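Local coordinates for protein phenylacetaldehyde dehydrogenase (Burkholderia cenocepacia, PDB 4O5H) that probably oxidises phenylacetaldehyde to phenylacetate with NAD+ as cofactor, as a member of the aldehyde dehydrogenase family, at residues Ile115-Asn120 with Pro348-Ala353; Trp184-Leu189 with Ile309-Gly314; Asn108-Ala113 with Lys122-Ala127; Gln47-Asn52 with Gly56-Arg61. All blocks are in the same frame, centred on the assembly; numbering follows the deposited sequence.

How the contacts relate
From the N terminus, contact 4 comes first and closes the short hairpin of strands 47-52 and 57-63. Contact 3 then folds helix 109-120 against the start of helix 124-145 across a brief turn. Helix 109-120 serves again in contact 1, where residues 115-120 meet the distant loop 348-353; the segments of contacts 3 and 1 alternate, so these two closures cross. Contact 2, joining the start of helix 187-201 to the end of helix 298-310, lies wholly within the long span of contact 1. Contacts 1 and 4 share the sodium ion and two of its waters, while Lys122 of contact 3 reaches into contact 2.

Contact 1 of 4, residues Ile115-Asn120 with Pro348-Ala353; sequences IESLDN and PGMDPA. With NA (sodium ion), chain I.
Ser117 presses its hydroxyl against the backbone of Gly349, and this is the close part of the contact: OG of Ser117 lies 3.3 Å from C of Gly349. With OG anti to the backbone N (chi1 -180°), the hydroxyl projects from helix 109-120 straight at the turn, and Gly349 carries no side chain to hold it off. The chains come nearest here, CA of Ser117 lying 5.7 Å from CA of Gly349. No hydrogen bond passes between the two segments; OG of Ser117 instead bonds to the carbonyl O of Lys122, while Gly349 pairs through its backbone with Val124.

One helix position on, the fit is looser. Leu118, partly exposed, offers a single branch, its CD2 lying 4.0 Å from CG of Met350, and the two side chains run obliquely past one another. Met350 folds back at chi2 and chi3, which brings SD to 4.1 Å from OG of Ser117. Residues 348-351 form a type I beta turn; beyond it, an Asx turn in which Ala353 N bonds to Asp351 OD1 leads the chain out to the exposed Pro352 and Ala353.

The helix ends in a metal site. Asp119 grips the sodium ion twice, through OD1 at 2.3 Å and through its carbonyl O at 2.4 Å, and two waters and the carbonyl oxygens of Val51 and Asp212 complete the shell. The chemistry is thus divided: van der Waals contact alone joins these two segments, with Leu118 and Met350 as its apolar portion, whereas Asp119 probably offsets much of the ion's charge and ties the helix end to the segments around it.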
loop_
_atom_site.group_PDB
_atom_site.type_symbol
_atom_site.label_atom_id
_atom_site.label_comp_id
_atom_site.label_asym_id
_atom_site.label_seq_id
_atom_site.Cartn_x
_atom_site.Cartn_y
_atom_site.Cartn_z
ATOM N N ILE A 115 -19.182 -12.156 26.381
ATOM C CA ILE A 115 -19.255 -12.859 25.125
ATOM C C ILE A 115 -17.837 -13.116 24.655
ATOM O O ILE A 115 -17.498 -14.223 24.216
ATOM C CB ILE A 115 -20.028 -12.019 24.049
ATOM C CG1 ILE A 115 -21.481 -11.932 24.426
ATOM C CG2 ILE A 115 -19.854 -12.616 22.661
ATOM C CD1 ILE A 115 -22.268 -10.885 23.670
ATOM N N GLU A 116 -17.008 -12.084 24.707
ATOM C CA GLU A 116 -15.649 -12.212 24.217
ATOM C C GLU A 116 -14.859 -13.231 25.032
ATOM O O GLU A 116 -14.109 -14.052 24.462
ATOM C CB GLU A 116 -14.935 -10.870 24.255
ATOM C CG GLU A 116 -13.693 -10.826 23.408
ATOM C CD GLU A 116 -13.985 -10.494 21.948
ATOM O OE1 GLU A 116 -14.879 -11.150 21.344
ATOM O OE2 GLU A 116 -13.354 -9.561 21.432
ATOM N N SER A 117 -15.037 -13.215 26.349
ATOM C CA SER A 117 -14.332 -14.164 27.216
ATOM C C SER A 117 -14.784 -15.604 26.924
ATOM O O SER A 117 -13.951 -16.519 26.866
ATOM C CB SER A 117 -14.594 -13.815 28.679
ATOM O OG SER A 117 -13.930 -14.693 29.533
ATOM N N LEU A 118 -16.084 -15.802 26.734
ATOM C CA LEU A 118 -16.584 -17.145 26.458
ATOM C C LEU A 118 -16.126 -17.683 25.101
ATOM O O LEU A 118 -15.922 -18.883 24.939
ATOM C CB LEU A 118 -18.116 -17.192 26.542
ATOM C CG LEU A 118 -18.689 -16.933 27.932
ATOM C CD1 LEU A 118 -20.199 -16.722 27.890
ATOM C CD2 LEU A 118 -18.341 -18.074 28.874
ATOM N N ASP A 119 -16.050 -16.814 24.116
ATOM C CA ASP A 119 -15.810 -17.214 22.724
ATOM C C ASP A 119 -14.323 -17.331 22.473
ATOM O O ASP A 119 -13.873 -18.290 21.850
ATOM C CB ASP A 119 -16.469 -16.163 21.807
ATOM C CG ASP A 119 -16.524 -16.567 20.358
ATOM O OD1 ASP A 119 -16.198 -17.742 20.020
ATOM O OD2 ASP A 119 -16.880 -15.682 19.516
ATOM N N ASN A 120 -13.573 -16.359 22.941
ATOM C CA ASN A 120 -12.101 -16.268 22.703
ATOM C C ASN A 120 -11.284 -16.941 23.806
ATOM O O ASN A 120 -10.228 -17.537 23.526
ATOM C CB ASN A 120 -11.682 -14.800 22.531
ATOM C CG ASN A 120 -10.217 -14.562 22.820
ATOM O OD1 ASN A 120 -9.802 -14.565 23.954
ATOM N ND2 ASN A 120 -9.431 -14.361 21.782
ATOM N N PRO A 348 -10.328 -20.583 33.708
ATOM C CA PRO A 348 -11.339 -20.010 32.821
ATOM C C PRO A 348 -11.392 -18.485 32.892
ATOM O O PRO A 348 -11.247 -17.876 33.963
ATOM C CB PRO A 348 -12.643 -20.628 33.304
ATOM C CG PRO A 348 -12.366 -21.264 34.610
ATOM C CD PRO A 348 -10.903 -21.413 34.783
ATOM N N GLY A 349 -11.617 -17.877 31.732
ATOM C CA GLY A 349 -11.580 -16.428 31.624
ATOM C C GLY A 349 -12.640 -15.721 32.442
ATOM O O GLY A 349 -12.462 -14.575 32.852
ATOM N N MET A 350 -13.734 -16.403 32.708
ATOM C CA MET A 350 -14.780 -15.798 33.496
ATOM C C MET A 350 -14.471 -15.724 34.997
ATOM O O MET A 350 -15.166 -15.017 35.716
ATOM C CB MET A 350 -16.107 -16.515 33.263
ATOM C CG MET A 350 -16.798 -16.155 31.966
ATOM S SD MET A 350 -17.295 -14.424 31.877
ATOM C CE MET A 350 -18.271 -14.247 33.362
ATOM N N ASP A 351 -13.410 -16.387 35.463
ATOM C CA ASP A 351 -13.000 -16.311 36.871
ATOM C C ASP A 351 -12.131 -15.080 37.049
ATOM O O ASP A 351 -11.129 -14.941 36.364
ATOM C CB ASP A 351 -12.205 -17.578 37.239
ATOM C CG ASP A 351 -11.742 -17.617 38.705
ATOM O OD1 ASP A 351 -11.705 -16.591 39.405
ATOM O OD2 ASP A 351 -11.359 -18.717 39.123
ATOM N N PRO A 352 -12.499 -14.179 37.980
ATOM C CA PRO A 352 -11.751 -12.950 38.126
ATOM C C PRO A 352 -10.332 -13.211 38.604
ATOM O O PRO A 352 -9.488 -12.364 38.424
ATOM C CB PRO A 352 -12.522 -12.158 39.189
ATOM C CG PRO A 352 -13.729 -12.929 39.535
ATOM C CD PRO A 352 -13.776 -14.176 38.728
ATOM N N ALA A 353 -10.059 -14.372 39.176
ATOM C CA ALA A 353 -8.695 -14.702 39.568
ATOM C C ALA A 353 -7.789 -15.081 38.393
ATOM O O ALA A 353 -6.584 -15.126 38.550
ATOM C CB ALA A 353 -8.713 -15.827 40.588
HETATM NA NA NA I . -14.717 -19.554 19.958
HETATM O O HOH W 1 -15.366 -21.347 18.481
HETATM O O HOH W 2 -12.882 -20.953 20.495
#

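Contact 2 of 4, residues Trp184-Leu189 with Ile309-Gly314; sequences WNFPLL and IFFNQG
Phe186 lies under the amide of Asn312, whose ND2 sits 3.5 Å above the ring plane and is displaced toward the rim. The amide plane is inclined by only 32° to the ring, and the two side chains run past each other in opposite directions, so the amide lies across the ring at a shallow tilt, with ND2 over the outer part of one face. Asn312 reaches this position with CG anti to its own backbone N (chi1 -157°).

The same ND2 hydrogen-bonds to the carbonyl O of Asn185 at 3.1 Å, arriving from above the carbonyl plane with a moderately bent N-H...O angle of 149°. A second bond joins it to the carbonyl O of Gln315, which also accepts from ND2 of Asn185. At its rim Phe186 meets another ring: CZ of Phe186 is 3.8 Å from CE2 of Phe311. The rings are 6.0 Å apart between centroids and oblique to each other, an apolar touch beside the polar one.

Asn185 and Phe186 belong to the Trp-Asn-Phe-Pro sequence that leads into helix 187-201, and residues 310-314 form the first part of the cysteine signature of the aldehyde dehydrogenases. The contact therefore links two sequence motifs of the family. Lys122 NZ bonds to Asn185 O and, weakly, to Asn312 OD1, and it has a salt bridge to Asp131. Both ends of the Asn312 amide are thereby engaged, which would fix its rotation, and the nearby ammonium group probably polarises the carbonyl of Asn185 that ND2 also shares.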
loop_
_atom_site.group_PDB
_atom_site.type_symbol
_atom_site.label_atom_id
_atom_site.label_comp_id
_atom_site.label_asym_id
_atom_site.label_seq_id
_atom_site.Cartn_x
_atom_site.Cartn_y
_atom_site.Cartn_z
ATOM N N TRP A 184 -8.665 -14.007 15.404
ATOM C CA TRP A 184 -9.445 -14.426 16.531
ATOM C C TRP A 184 -8.920 -13.948 17.859
ATOM O O TRP A 184 -9.555 -14.197 18.892
ATOM C CB TRP A 184 -9.530 -15.961 16.551
ATOM C CG TRP A 184 -8.197 -16.648 16.314
ATOM C CD1 TRP A 184 -7.771 -17.199 15.138
ATOM C CD2 TRP A 184 -7.140 -16.853 17.258
ATOM N NE1 TRP A 184 -6.515 -17.741 15.296
ATOM C CE2 TRP A 184 -6.118 -17.567 16.595
ATOM C CE3 TRP A 184 -6.976 -16.548 18.596
ATOM C CZ2 TRP A 184 -4.935 -17.899 17.208
ATOM C CZ3 TRP A 184 -5.779 -16.903 19.227
ATOM C CH2 TRP A 184 -4.788 -17.594 18.545
ATOM N N ASN A 185 -7.770 -13.261 17.878
ATOM C CA ASN A 185 -7.090 -12.990 19.165
ATOM C C ASN A 185 -7.648 -11.772 19.929
ATOM O O ASN A 185 -7.562 -11.734 21.146
ATOM C CB ASN A 185 -5.557 -12.904 19.024
ATOM C CG ASN A 185 -5.082 -11.801 18.080
ATOM O OD1 ASN A 185 -5.773 -11.441 17.115
ATOM N ND2 ASN A 185 -3.886 -11.306 18.317
ATOM N N PHE A 186 -8.160 -10.791 19.181
ATOM C CA PHE A 186 -8.875 -9.615 19.728
ATOM C C PHE A 186 -10.110 -9.382 18.813
ATOM O O PHE A 186 -10.136 -8.426 18.005
ATOM C CB PHE A 186 -7.995 -8.374 19.709
ATOM C CG PHE A 186 -6.749 -8.450 20.570
ATOM C CD1 PHE A 186 -6.784 -8.043 21.865
ATOM C CD2 PHE A 186 -5.559 -8.907 20.060
ATOM C CE1 PHE A 186 -5.660 -8.077 22.667
ATOM C CE2 PHE A 186 -4.406 -8.969 20.864
ATOM C CZ PHE A 186 -4.466 -8.532 22.176
ATOM N N PRO A 187 -11.108 -10.259 18.901
ATOM C CA PRO A 187 -12.188 -10.224 17.895
ATOM C C PRO A 187 -12.940 -8.900 17.801
ATOM O O PRO A 187 -12.954 -8.309 16.737
ATOM C CB PRO A 187 -13.109 -11.340 18.323
ATOM C CG PRO A 187 -12.261 -12.249 19.176
ATOM C CD PRO A 187 -11.284 -11.354 19.868
ATOM N N LEU A 188 -13.465 -8.387 18.899
ATOM C CA LEU A 188 -14.171 -7.121 18.847
ATOM C C LEU A 188 -13.252 -5.944 18.521
ATOM O O LEU A 188 -13.607 -5.070 17.732
ATOM C CB LEU A 188 -14.911 -6.879 20.166
ATOM C CG LEU A 188 -15.706 -5.583 20.210
ATOM C CD1 LEU A 188 -16.905 -5.588 19.243
ATOM C CD2 LEU A 188 -16.190 -5.333 21.629
ATOM N N LEU A 189 -12.105 -5.884 19.168
ATOM C CA LEU A 189 -11.219 -4.753 19.008
ATOM C C LEU A 189 -10.710 -4.634 17.548
ATOM O O LEU A 189 -10.702 -3.526 16.983
ATOM C CB LEU A 189 -10.064 -4.869 19.963
ATOM C CG LEU A 189 -9.030 -3.727 19.968
ATOM C CD1 LEU A 189 -9.689 -2.420 20.331
ATOM C CD2 LEU A 189 -7.902 -4.042 20.928
ATOM N N ILE A 309 5.295 -10.991 26.942
ATOM C CA ILE A 309 5.008 -12.283 26.321
ATOM C C ILE A 309 3.672 -12.874 26.762
ATOM O O ILE A 309 2.996 -13.440 25.971
ATOM C CB ILE A 309 6.181 -13.275 26.468
ATOM C CG1 ILE A 309 5.894 -14.605 25.739
ATOM C CG2 ILE A 309 6.527 -13.551 27.919
ATOM C CD1 ILE A 309 5.475 -14.465 24.284
ATOM N N PHE A 310 3.302 -12.774 28.023
ATOM C CA PHE A 310 2.185 -13.563 28.501
ATOM C C PHE A 310 0.848 -12.850 28.362
ATOM O O PHE A 310 -0.190 -13.472 28.547
ATOM C CB PHE A 310 2.428 -14.026 29.950
ATOM C CG PHE A 310 3.661 -14.892 30.124
ATOM C CD1 PHE A 310 3.912 -15.945 29.256
ATOM C CD2 PHE A 310 4.558 -14.655 31.145
ATOM C CE1 PHE A 310 5.042 -16.731 29.392
ATOM C CE2 PHE A 310 5.695 -15.426 31.279
ATOM C CZ PHE A 310 5.935 -16.465 30.397
ATOM N N PHE A 311 0.867 -11.534 28.121
ATOM C CA PHE A 311 -0.376 -10.781 27.846
ATOM C C PHE A 311 -1.197 -11.514 26.774
ATOM O O PHE A 311 -0.649 -11.982 25.757
ATOM C CB PHE A 311 -0.020 -9.364 27.387
ATOM C CG PHE A 311 -1.166 -8.603 26.776
ATOM C CD1 PHE A 311 -2.309 -8.372 27.500
ATOM C CD2 PHE A 311 -1.047 -8.025 25.511
ATOM C CE1 PHE A 311 -3.361 -7.672 26.928
ATOM C CE2 PHE A 311 -2.103 -7.317 24.928
ATOM C CZ PHE A 311 -3.258 -7.138 25.663
ATOM N N ASN A 312 -2.488 -11.662 27.044
ATOM C CA ASN A 312 -3.402 -12.375 26.150
ATOM C C ASN A 312 -2.895 -13.762 25.743
ATOM O O ASN A 312 -3.058 -14.177 24.592
ATOM C CB ASN A 312 -3.690 -11.524 24.891
ATOM C CG ASN A 312 -4.997 -11.896 24.211
ATOM O OD1 ASN A 312 -6.004 -12.138 24.881
ATOM N ND2 ASN A 312 -4.981 -11.994 22.883
ATOM N N GLN A 313 -2.301 -14.471 26.700
ATOM C CA GLN A 313 -1.768 -15.816 26.492
ATOM C C GLN A 313 -0.751 -15.882 25.356
ATOM O O GLN A 313 -0.579 -16.935 24.753
ATOM C CB GLN A 313 -2.876 -16.825 26.218
ATOM C CG GLN A 313 -3.888 -16.991 27.327
ATOM C CD GLN A 313 -5.016 -15.998 27.338
ATOM O OE1 GLN A 313 -5.381 -15.487 28.373
ATOM N NE2 GLN A 313 -5.590 -15.728 26.169
ATOM N N GLY A 314 -0.058 -14.768 25.094
ATOM C CA GLY A 314 0.917 -14.699 24.006
ATOM C C GLY A 314 0.298 -14.660 22.624
ATOM O O GLY A 314 1.028 -14.701 21.620
#

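Contact 3 of 4, residues Asn108-Ala113 with Lys122-Ala127; sequences NARELA and KPVMVA
Arg110 and Val124 cross at about a right angle, with the valine beneath one face of the guanidinium. CG2 of Val124 lies 3.8 Å from the guanidinium plane, set toward its rim, and CG1 of Val124 comes to 4.0 Å from NH1 of Arg110. The arginine leaves its helix pointing away from the partner helix, then a bend at chi2 (62°) swings the flat end back over the valine. The face of the group thus rests on the valine while its N-H bonds go elsewhere: NE makes a salt bridge to Glu114 and NH1 bonds to Gln128.

CG2 of Val124 serves both partners. Anti to the backbone N, it lies under the guanidinium face and also meets the other helix, 3.9 Å from CB of Ala113; CG1 (chi1 68°) touches the arginine at its outer nitrogens, NH1 and NH2. Ala113 in turn points its methyl toward the other helix, 4.1 Å from CB of Ala127, which is turned toward it likewise. With such small side chains opposed, the helices come close together, and CA of Ala113 is 5.0 Å from CA of Ala127. No hydrogen bond spans the two segments, so the junction is made by methyl groups with a charged lid.

The arrangement is a helical hairpin, helix 109-120 turning into helix 124-145 through residues 121-123. Helix 215-227 packs on Asn108 and Leu112, helix 21-28 covers Glu111, and Leu112 and Ala109 continue the interface farther along helix 124-145 at Val132.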
loop_
_atom_site.group_PDB
_atom_site.type_symbol
_atom_site.label_atom_id
_atom_site.label_comp_id
_atom_site.label_asym_id
_atom_site.label_seq_id
_atom_site.Cartn_x
_atom_site.Cartn_y
_atom_site.Cartn_z
ATOM N N ASN A 108 -23.044 -1.351 26.900
ATOM C CA ASN A 108 -23.198 -2.788 26.927
ATOM C C ASN A 108 -21.855 -3.497 27.084
ATOM O O ASN A 108 -21.674 -4.615 26.616
ATOM C CB ASN A 108 -23.896 -3.241 25.634
ATOM C CG ASN A 108 -25.328 -2.720 25.540
ATOM O OD1 ASN A 108 -26.218 -3.260 26.163
ATOM N ND2 ASN A 108 -25.526 -1.650 24.781
ATOM N N ALA A 109 -20.937 -2.847 27.782
ATOM C CA ALA A 109 -19.555 -3.297 27.880
ATOM C C ALA A 109 -19.386 -4.627 28.622
ATOM O O ALA A 109 -18.632 -5.484 28.183
ATOM C CB ALA A 109 -18.713 -2.210 28.531
ATOM N N ARG A 110 -20.092 -4.836 29.721
ATOM C CA ARG A 110 -19.937 -6.117 30.458
ATOM C C ARG A 110 -20.420 -7.306 29.630
ATOM O O ARG A 110 -19.745 -8.317 29.547
ATOM C CB ARG A 110 -20.686 -6.092 31.779
ATOM C CG ARG A 110 -20.598 -7.381 32.543
ATOM C CD ARG A 110 -19.158 -7.744 32.941
ATOM N NE ARG A 110 -19.102 -9.080 33.527
ATOM C CZ ARG A 110 -18.076 -9.556 34.223
ATOM N NH1 ARG A 110 -16.999 -8.833 34.386
ATOM N NH2 ARG A 110 -18.132 -10.762 34.765
ATOM N N GLU A 111 -21.579 -7.159 28.973
ATOM C CA GLU A 111 -22.070 -8.219 28.117
ATOM C C GLU A 111 -21.078 -8.549 26.986
ATOM O O GLU A 111 -20.782 -9.693 26.719
ATOM C CB GLU A 111 -23.411 -7.802 27.475
ATOM C CG GLU A 111 -23.945 -8.852 26.529
ATOM C CD GLU A 111 -25.124 -8.355 25.714
ATOM O OE1 GLU A 111 -25.568 -7.189 25.918
ATOM O OE2 GLU A 111 -25.551 -9.124 24.839
ATOM N N LEU A 112 -20.572 -7.521 26.327
ATOM C CA LEU A 112 -19.573 -7.740 25.274
ATOM C C LEU A 112 -18.338 -8.422 25.787
ATOM O O LEU A 112 -17.788 -9.302 25.119
ATOM C CB LEU A 112 -19.202 -6.407 24.609
ATOM C CG LEU A 112 -20.307 -5.823 23.674
ATOM C CD1 LEU A 112 -20.035 -4.371 23.333
ATOM C CD2 LEU A 112 -20.390 -6.645 22.423
ATOM N N ALA A 113 -17.911 -8.060 26.988
ATOM C CA ALA A 113 -16.743 -8.695 27.613
ATOM C C ALA A 113 -16.995 -10.155 27.927
ATOM O O ALA A 113 -16.143 -10.994 27.695
ATOM C CB ALA A 113 -16.346 -7.965 28.878
ATOM N N LYS A 122 -10.083 -15.301 26.709
ATOM C CA LYS A 122 -9.351 -14.357 27.515
ATOM C C LYS A 122 -10.087 -13.950 28.817
ATOM O O LYS A 122 -11.303 -14.048 28.919
ATOM C CB LYS A 122 -8.985 -13.109 26.721
ATOM C CG LYS A 122 -10.171 -12.224 26.317
ATOM C CD LYS A 122 -9.662 -11.003 25.559
ATOM C CE LYS A 122 -9.188 -11.399 24.175
ATOM N NZ LYS A 122 -8.354 -10.321 23.545
ATOM N N PRO A 123 -9.314 -13.502 29.829
ATOM C CA PRO A 123 -9.954 -13.056 31.075
ATOM C C PRO A 123 -10.996 -11.960 30.826
ATOM O O PRO A 123 -10.713 -10.957 30.152
ATOM C CB PRO A 123 -8.792 -12.529 31.896
ATOM C CG PRO A 123 -7.588 -13.283 31.381
ATOM C CD PRO A 123 -7.852 -13.394 29.895
ATOM N N VAL A 124 -12.181 -12.159 31.384
ATOM C CA VAL A 124 -13.269 -11.235 31.203
ATOM C C VAL A 124 -12.909 -9.816 31.694
ATOM O O VAL A 124 -13.331 -8.822 31.108
ATOM C CB VAL A 124 -14.556 -11.740 31.868
ATOM C CG1 VAL A 124 -14.444 -11.762 33.396
ATOM C CG2 VAL A 124 -15.746 -10.907 31.430
ATOM N N MET A 125 -12.117 -9.724 32.744
ATOM C CA MET A 125 -11.746 -8.402 33.257
ATOM C C MET A 125 -10.884 -7.639 32.244
ATOM O O MET A 125 -10.946 -6.417 32.178
ATOM C CB MET A 125 -11.046 -8.511 34.615
ATOM C CG MET A 125 -11.961 -8.915 35.793
ATOM S SD MET A 125 -11.048 -9.111 37.374
ATOM C CE MET A 125 -10.030 -7.601 37.334
ATOM N N VAL A 126 -10.041 -8.351 31.511
ATOM C CA VAL A 126 -9.173 -7.725 30.543
ATOM C C VAL A 126 -9.976 -7.387 29.317
ATOM O O VAL A 126 -9.821 -6.296 28.757
ATOM C CB VAL A 126 -7.971 -8.626 30.177
ATOM C CG1 VAL A 126 -7.099 -7.967 29.149
ATOM C CG2 VAL A 126 -7.105 -8.940 31.415
ATOM N N ALA A 127 -10.839 -8.303 28.871
ATOM C CA ALA A 127 -11.762 -8.029 27.766
ATOM C C ALA A 127 -12.560 -6.746 28.030
ATOM O O ALA A 127 -12.767 -5.959 27.142
ATOM C CB ALA A 127 -12.709 -9.196 27.542
#

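Contact 4 of 4, residues Gln47-Asn52 with Gly56-Arg61; sequences QLDVVN and GTVIAR. With NA (sodium ion), chain I.
Gln47 lays its amide oxygen over one face of the Arg61 guanidinium, OE1 standing 3.2 Å above the plane and over its centre. The side chains cross at about a right angle with their planes 37° apart, and OE1 is too poorly placed for a hydrogen bond to NH1 or NH2. At the edge of the guanidinium, in its plane, sits a water that accepts from NE of Arg61 and donates to OD1 of Asp49. The carboxylate itself lies alongside the arginine, pointing the same way; its direct salt bridge, OD1 of Asp49 to NE of Arg61, is long at 3.8 Å.

The backbones form an antiparallel hairpin with a classic beta bulge. Val50 faces both Ile59 and Ala60: its N donates to Ala60 O at 2.8 Å, and its O accepts from Ile59 N, also at 2.8 Å. Farther along, Asn52 N bonds to Thr57 O at 2.9 Å, and Gly56 N returns to Asn52 O, closing the turn. CB of Val50 packs on CB of Ala60 at 4.0 Å, while CG2 of Ile59 meets CB of Asn52. Val51 and Val58 share the other face with Asp49 and Arg61.

Val51 O reaches the sodium ion at a long 3.0 Å, with Asp119 and the carbonyl O of Asp212 among the other ligands. Phe394 of a loop touches Val51 on the face shared with Val58. The hairpin lies over two helices beside the metal: Val50 and Ala60 rest on Leu215 of helix 215-227, Val50 also touches Asp119 of helix 109-120, and Leu118 of that helix packs on Asn52 and Ile59.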
loop_
_atom_site.group_PDB
_atom_site.type_symbol
_atom_site.label_atom_id
_atom_site.label_comp_id
_atom_site.label_asym_id
_atom_site.label_seq_id
_atom_site.Cartn_x
_atom_site.Cartn_y
_atom_site.Cartn_z
ATOM N N GLN A 47 -24.049 -24.605 9.216
ATOM C CA GLN A 47 -23.609 -23.846 10.358
ATOM C C GLN A 47 -22.289 -24.360 10.893
ATOM O O GLN A 47 -21.942 -25.506 10.717
ATOM C CB GLN A 47 -24.630 -23.970 11.485
ATOM C CG GLN A 47 -25.972 -23.340 11.223
ATOM C CD GLN A 47 -26.940 -23.650 12.343
ATOM O OE1 GLN A 47 -27.452 -24.768 12.434
ATOM N NE2 GLN A 47 -27.153 -22.707 13.209
ATOM N N LEU A 48 -21.585 -23.516 11.610
ATOM C CA LEU A 48 -20.435 -24.016 12.356
ATOM C C LEU A 48 -20.548 -23.760 13.837
ATOM O O LEU A 48 -21.200 -22.834 14.277
ATOM C CB LEU A 48 -19.139 -23.503 11.768
ATOM C CG LEU A 48 -18.960 -22.021 11.783
ATOM C CD1 LEU A 48 -18.338 -21.606 13.094
ATOM C CD2 LEU A 48 -18.039 -21.652 10.657
ATOM N N ASP A 49 -19.947 -24.656 14.605
ATOM C CA ASP A 49 -19.962 -24.592 16.054
ATOM C C ASP A 49 -19.076 -23.510 16.614
ATOM O O ASP A 49 -17.990 -23.299 16.147
ATOM C CB ASP A 49 -19.481 -25.907 16.650
ATOM C CG ASP A 49 -20.449 -27.038 16.430
ATOM O OD1 ASP A 49 -21.652 -26.825 16.135
ATOM O OD2 ASP A 49 -19.983 -28.169 16.581
ATOM N N VAL A 50 -19.566 -22.871 17.662
ATOM C CA VAL A 50 -18.775 -21.985 18.470
ATOM C C VAL A 50 -18.480 -22.684 19.789
ATOM O O VAL A 50 -19.390 -23.127 20.481
ATOM C CB VAL A 50 -19.510 -20.680 18.739
ATOM C CG1 VAL A 50 -18.603 -19.708 19.447
ATOM C CG2 VAL A 50 -19.968 -20.091 17.421
ATOM N N VAL A 51 -17.199 -22.762 20.110
ATOM C CA VAL A 51 -16.679 -23.530 21.221
ATOM C C VAL A 51 -16.085 -22.612 22.298
ATOM O O VAL A 51 -15.421 -21.622 21.994
ATOM C CB VAL A 51 -15.601 -24.481 20.718
ATOM C CG1 VAL A 51 -14.846 -25.151 21.875
ATOM C CG2 VAL A 51 -16.207 -25.561 19.818
ATOM N N ASN A 52 -16.421 -22.893 23.547
ATOM C CA ASN A 52 -15.816 -22.202 24.695
ATOM C C ASN A 52 -14.500 -22.883 24.982
ATOM O O ASN A 52 -14.469 -24.039 25.420
ATOM C CB ASN A 52 -16.698 -22.320 25.920
ATOM C CG ASN A 52 -16.107 -21.660 27.132
ATOM O OD1 ASN A 52 -14.908 -21.304 27.190
ATOM N ND2 ASN A 52 -16.940 -21.476 28.130
ATOM N N GLY A 56 -14.121 -26.688 26.115
ATOM C CA GLY A 56 -14.304 -27.452 24.890
ATOM C C GLY A 56 -15.760 -27.661 24.480
ATOM O O GLY A 56 -16.008 -28.399 23.531
ATOM N N THR A 57 -16.718 -27.032 25.165
ATOM C CA THR A 57 -18.148 -27.268 24.853
ATOM C C THR A 57 -18.655 -26.295 23.816
ATOM O O THR A 57 -18.143 -25.175 23.697
ATOM C CB THR A 57 -19.062 -27.135 26.084
ATOM O OG1 THR A 57 -18.956 -25.818 26.619
ATOM C CG2 THR A 57 -18.692 -28.145 27.153
ATOM N N VAL A 58 -19.705 -26.705 23.109
ATOM C CA VAL A 58 -20.338 -25.845 22.133
ATOM C C VAL A 58 -21.287 -24.880 22.831
ATOM O O VAL A 58 -22.127 -25.305 23.589
ATOM C CB VAL A 58 -21.135 -26.681 21.135
ATOM C CG1 VAL A 58 -21.951 -25.785 20.238
ATOM C CG2 VAL A 58 -20.185 -27.546 20.310
ATOM N N ILE A 59 -21.144 -23.591 22.615
ATOM C CA ILE A 59 -22.001 -22.598 23.244
ATOM C C ILE A 59 -22.983 -21.932 22.269
ATOM O O ILE A 59 -23.869 -21.208 22.699
ATOM C CB ILE A 59 -21.164 -21.497 23.984
ATOM C CG1 ILE A 59 -20.134 -20.838 23.054
ATOM C CG2 ILE A 59 -20.451 -22.119 25.168
ATOM C CD1 ILE A 59 -19.473 -19.577 23.579
ATOM N N ALA A 60 -22.745 -22.077 20.975
ATOM C CA ALA A 60 -23.536 -21.422 19.955
ATOM C C ALA A 60 -23.206 -22.058 18.623
ATOM O O ALA A 60 -22.237 -22.795 18.506
ATOM C CB ALA A 60 -23.237 -19.907 19.882
ATOM N N ARG A 61 -24.002 -21.704 17.621
ATOM C CA ARG A 61 -23.735 -22.026 16.234
ATOM C C ARG A 61 -23.984 -20.798 15.370
ATOM O O ARG A 61 -24.904 -20.038 15.613
ATOM C CB ARG A 61 -24.647 -23.145 15.790
ATOM C CG ARG A 61 -24.548 -24.387 16.669
ATOM C CD ARG A 61 -25.577 -25.410 16.275
ATOM N NE ARG A 61 -25.190 -26.107 15.059
ATOM C CZ ARG A 61 -25.990 -26.935 14.370
ATOM N NH1 ARG A 61 -27.248 -27.182 14.778
ATOM N NH2 ARG A 61 -25.529 -27.527 13.259
HETATM NA NA NA I . -14.717 -19.554 19.958
HETATM O O HOH W 3 -26.535 -20.120 12.606
HETATM O O HOH W 4 -22.745 -26.374 13.722
HETATM O O HOH W 1 -15.366 -21.347 18.481
HETATM O O HOH W 5 -19.637 -23.202 28.398
HETATM O O HOH W 2 -12.882 -20.953 20.495
#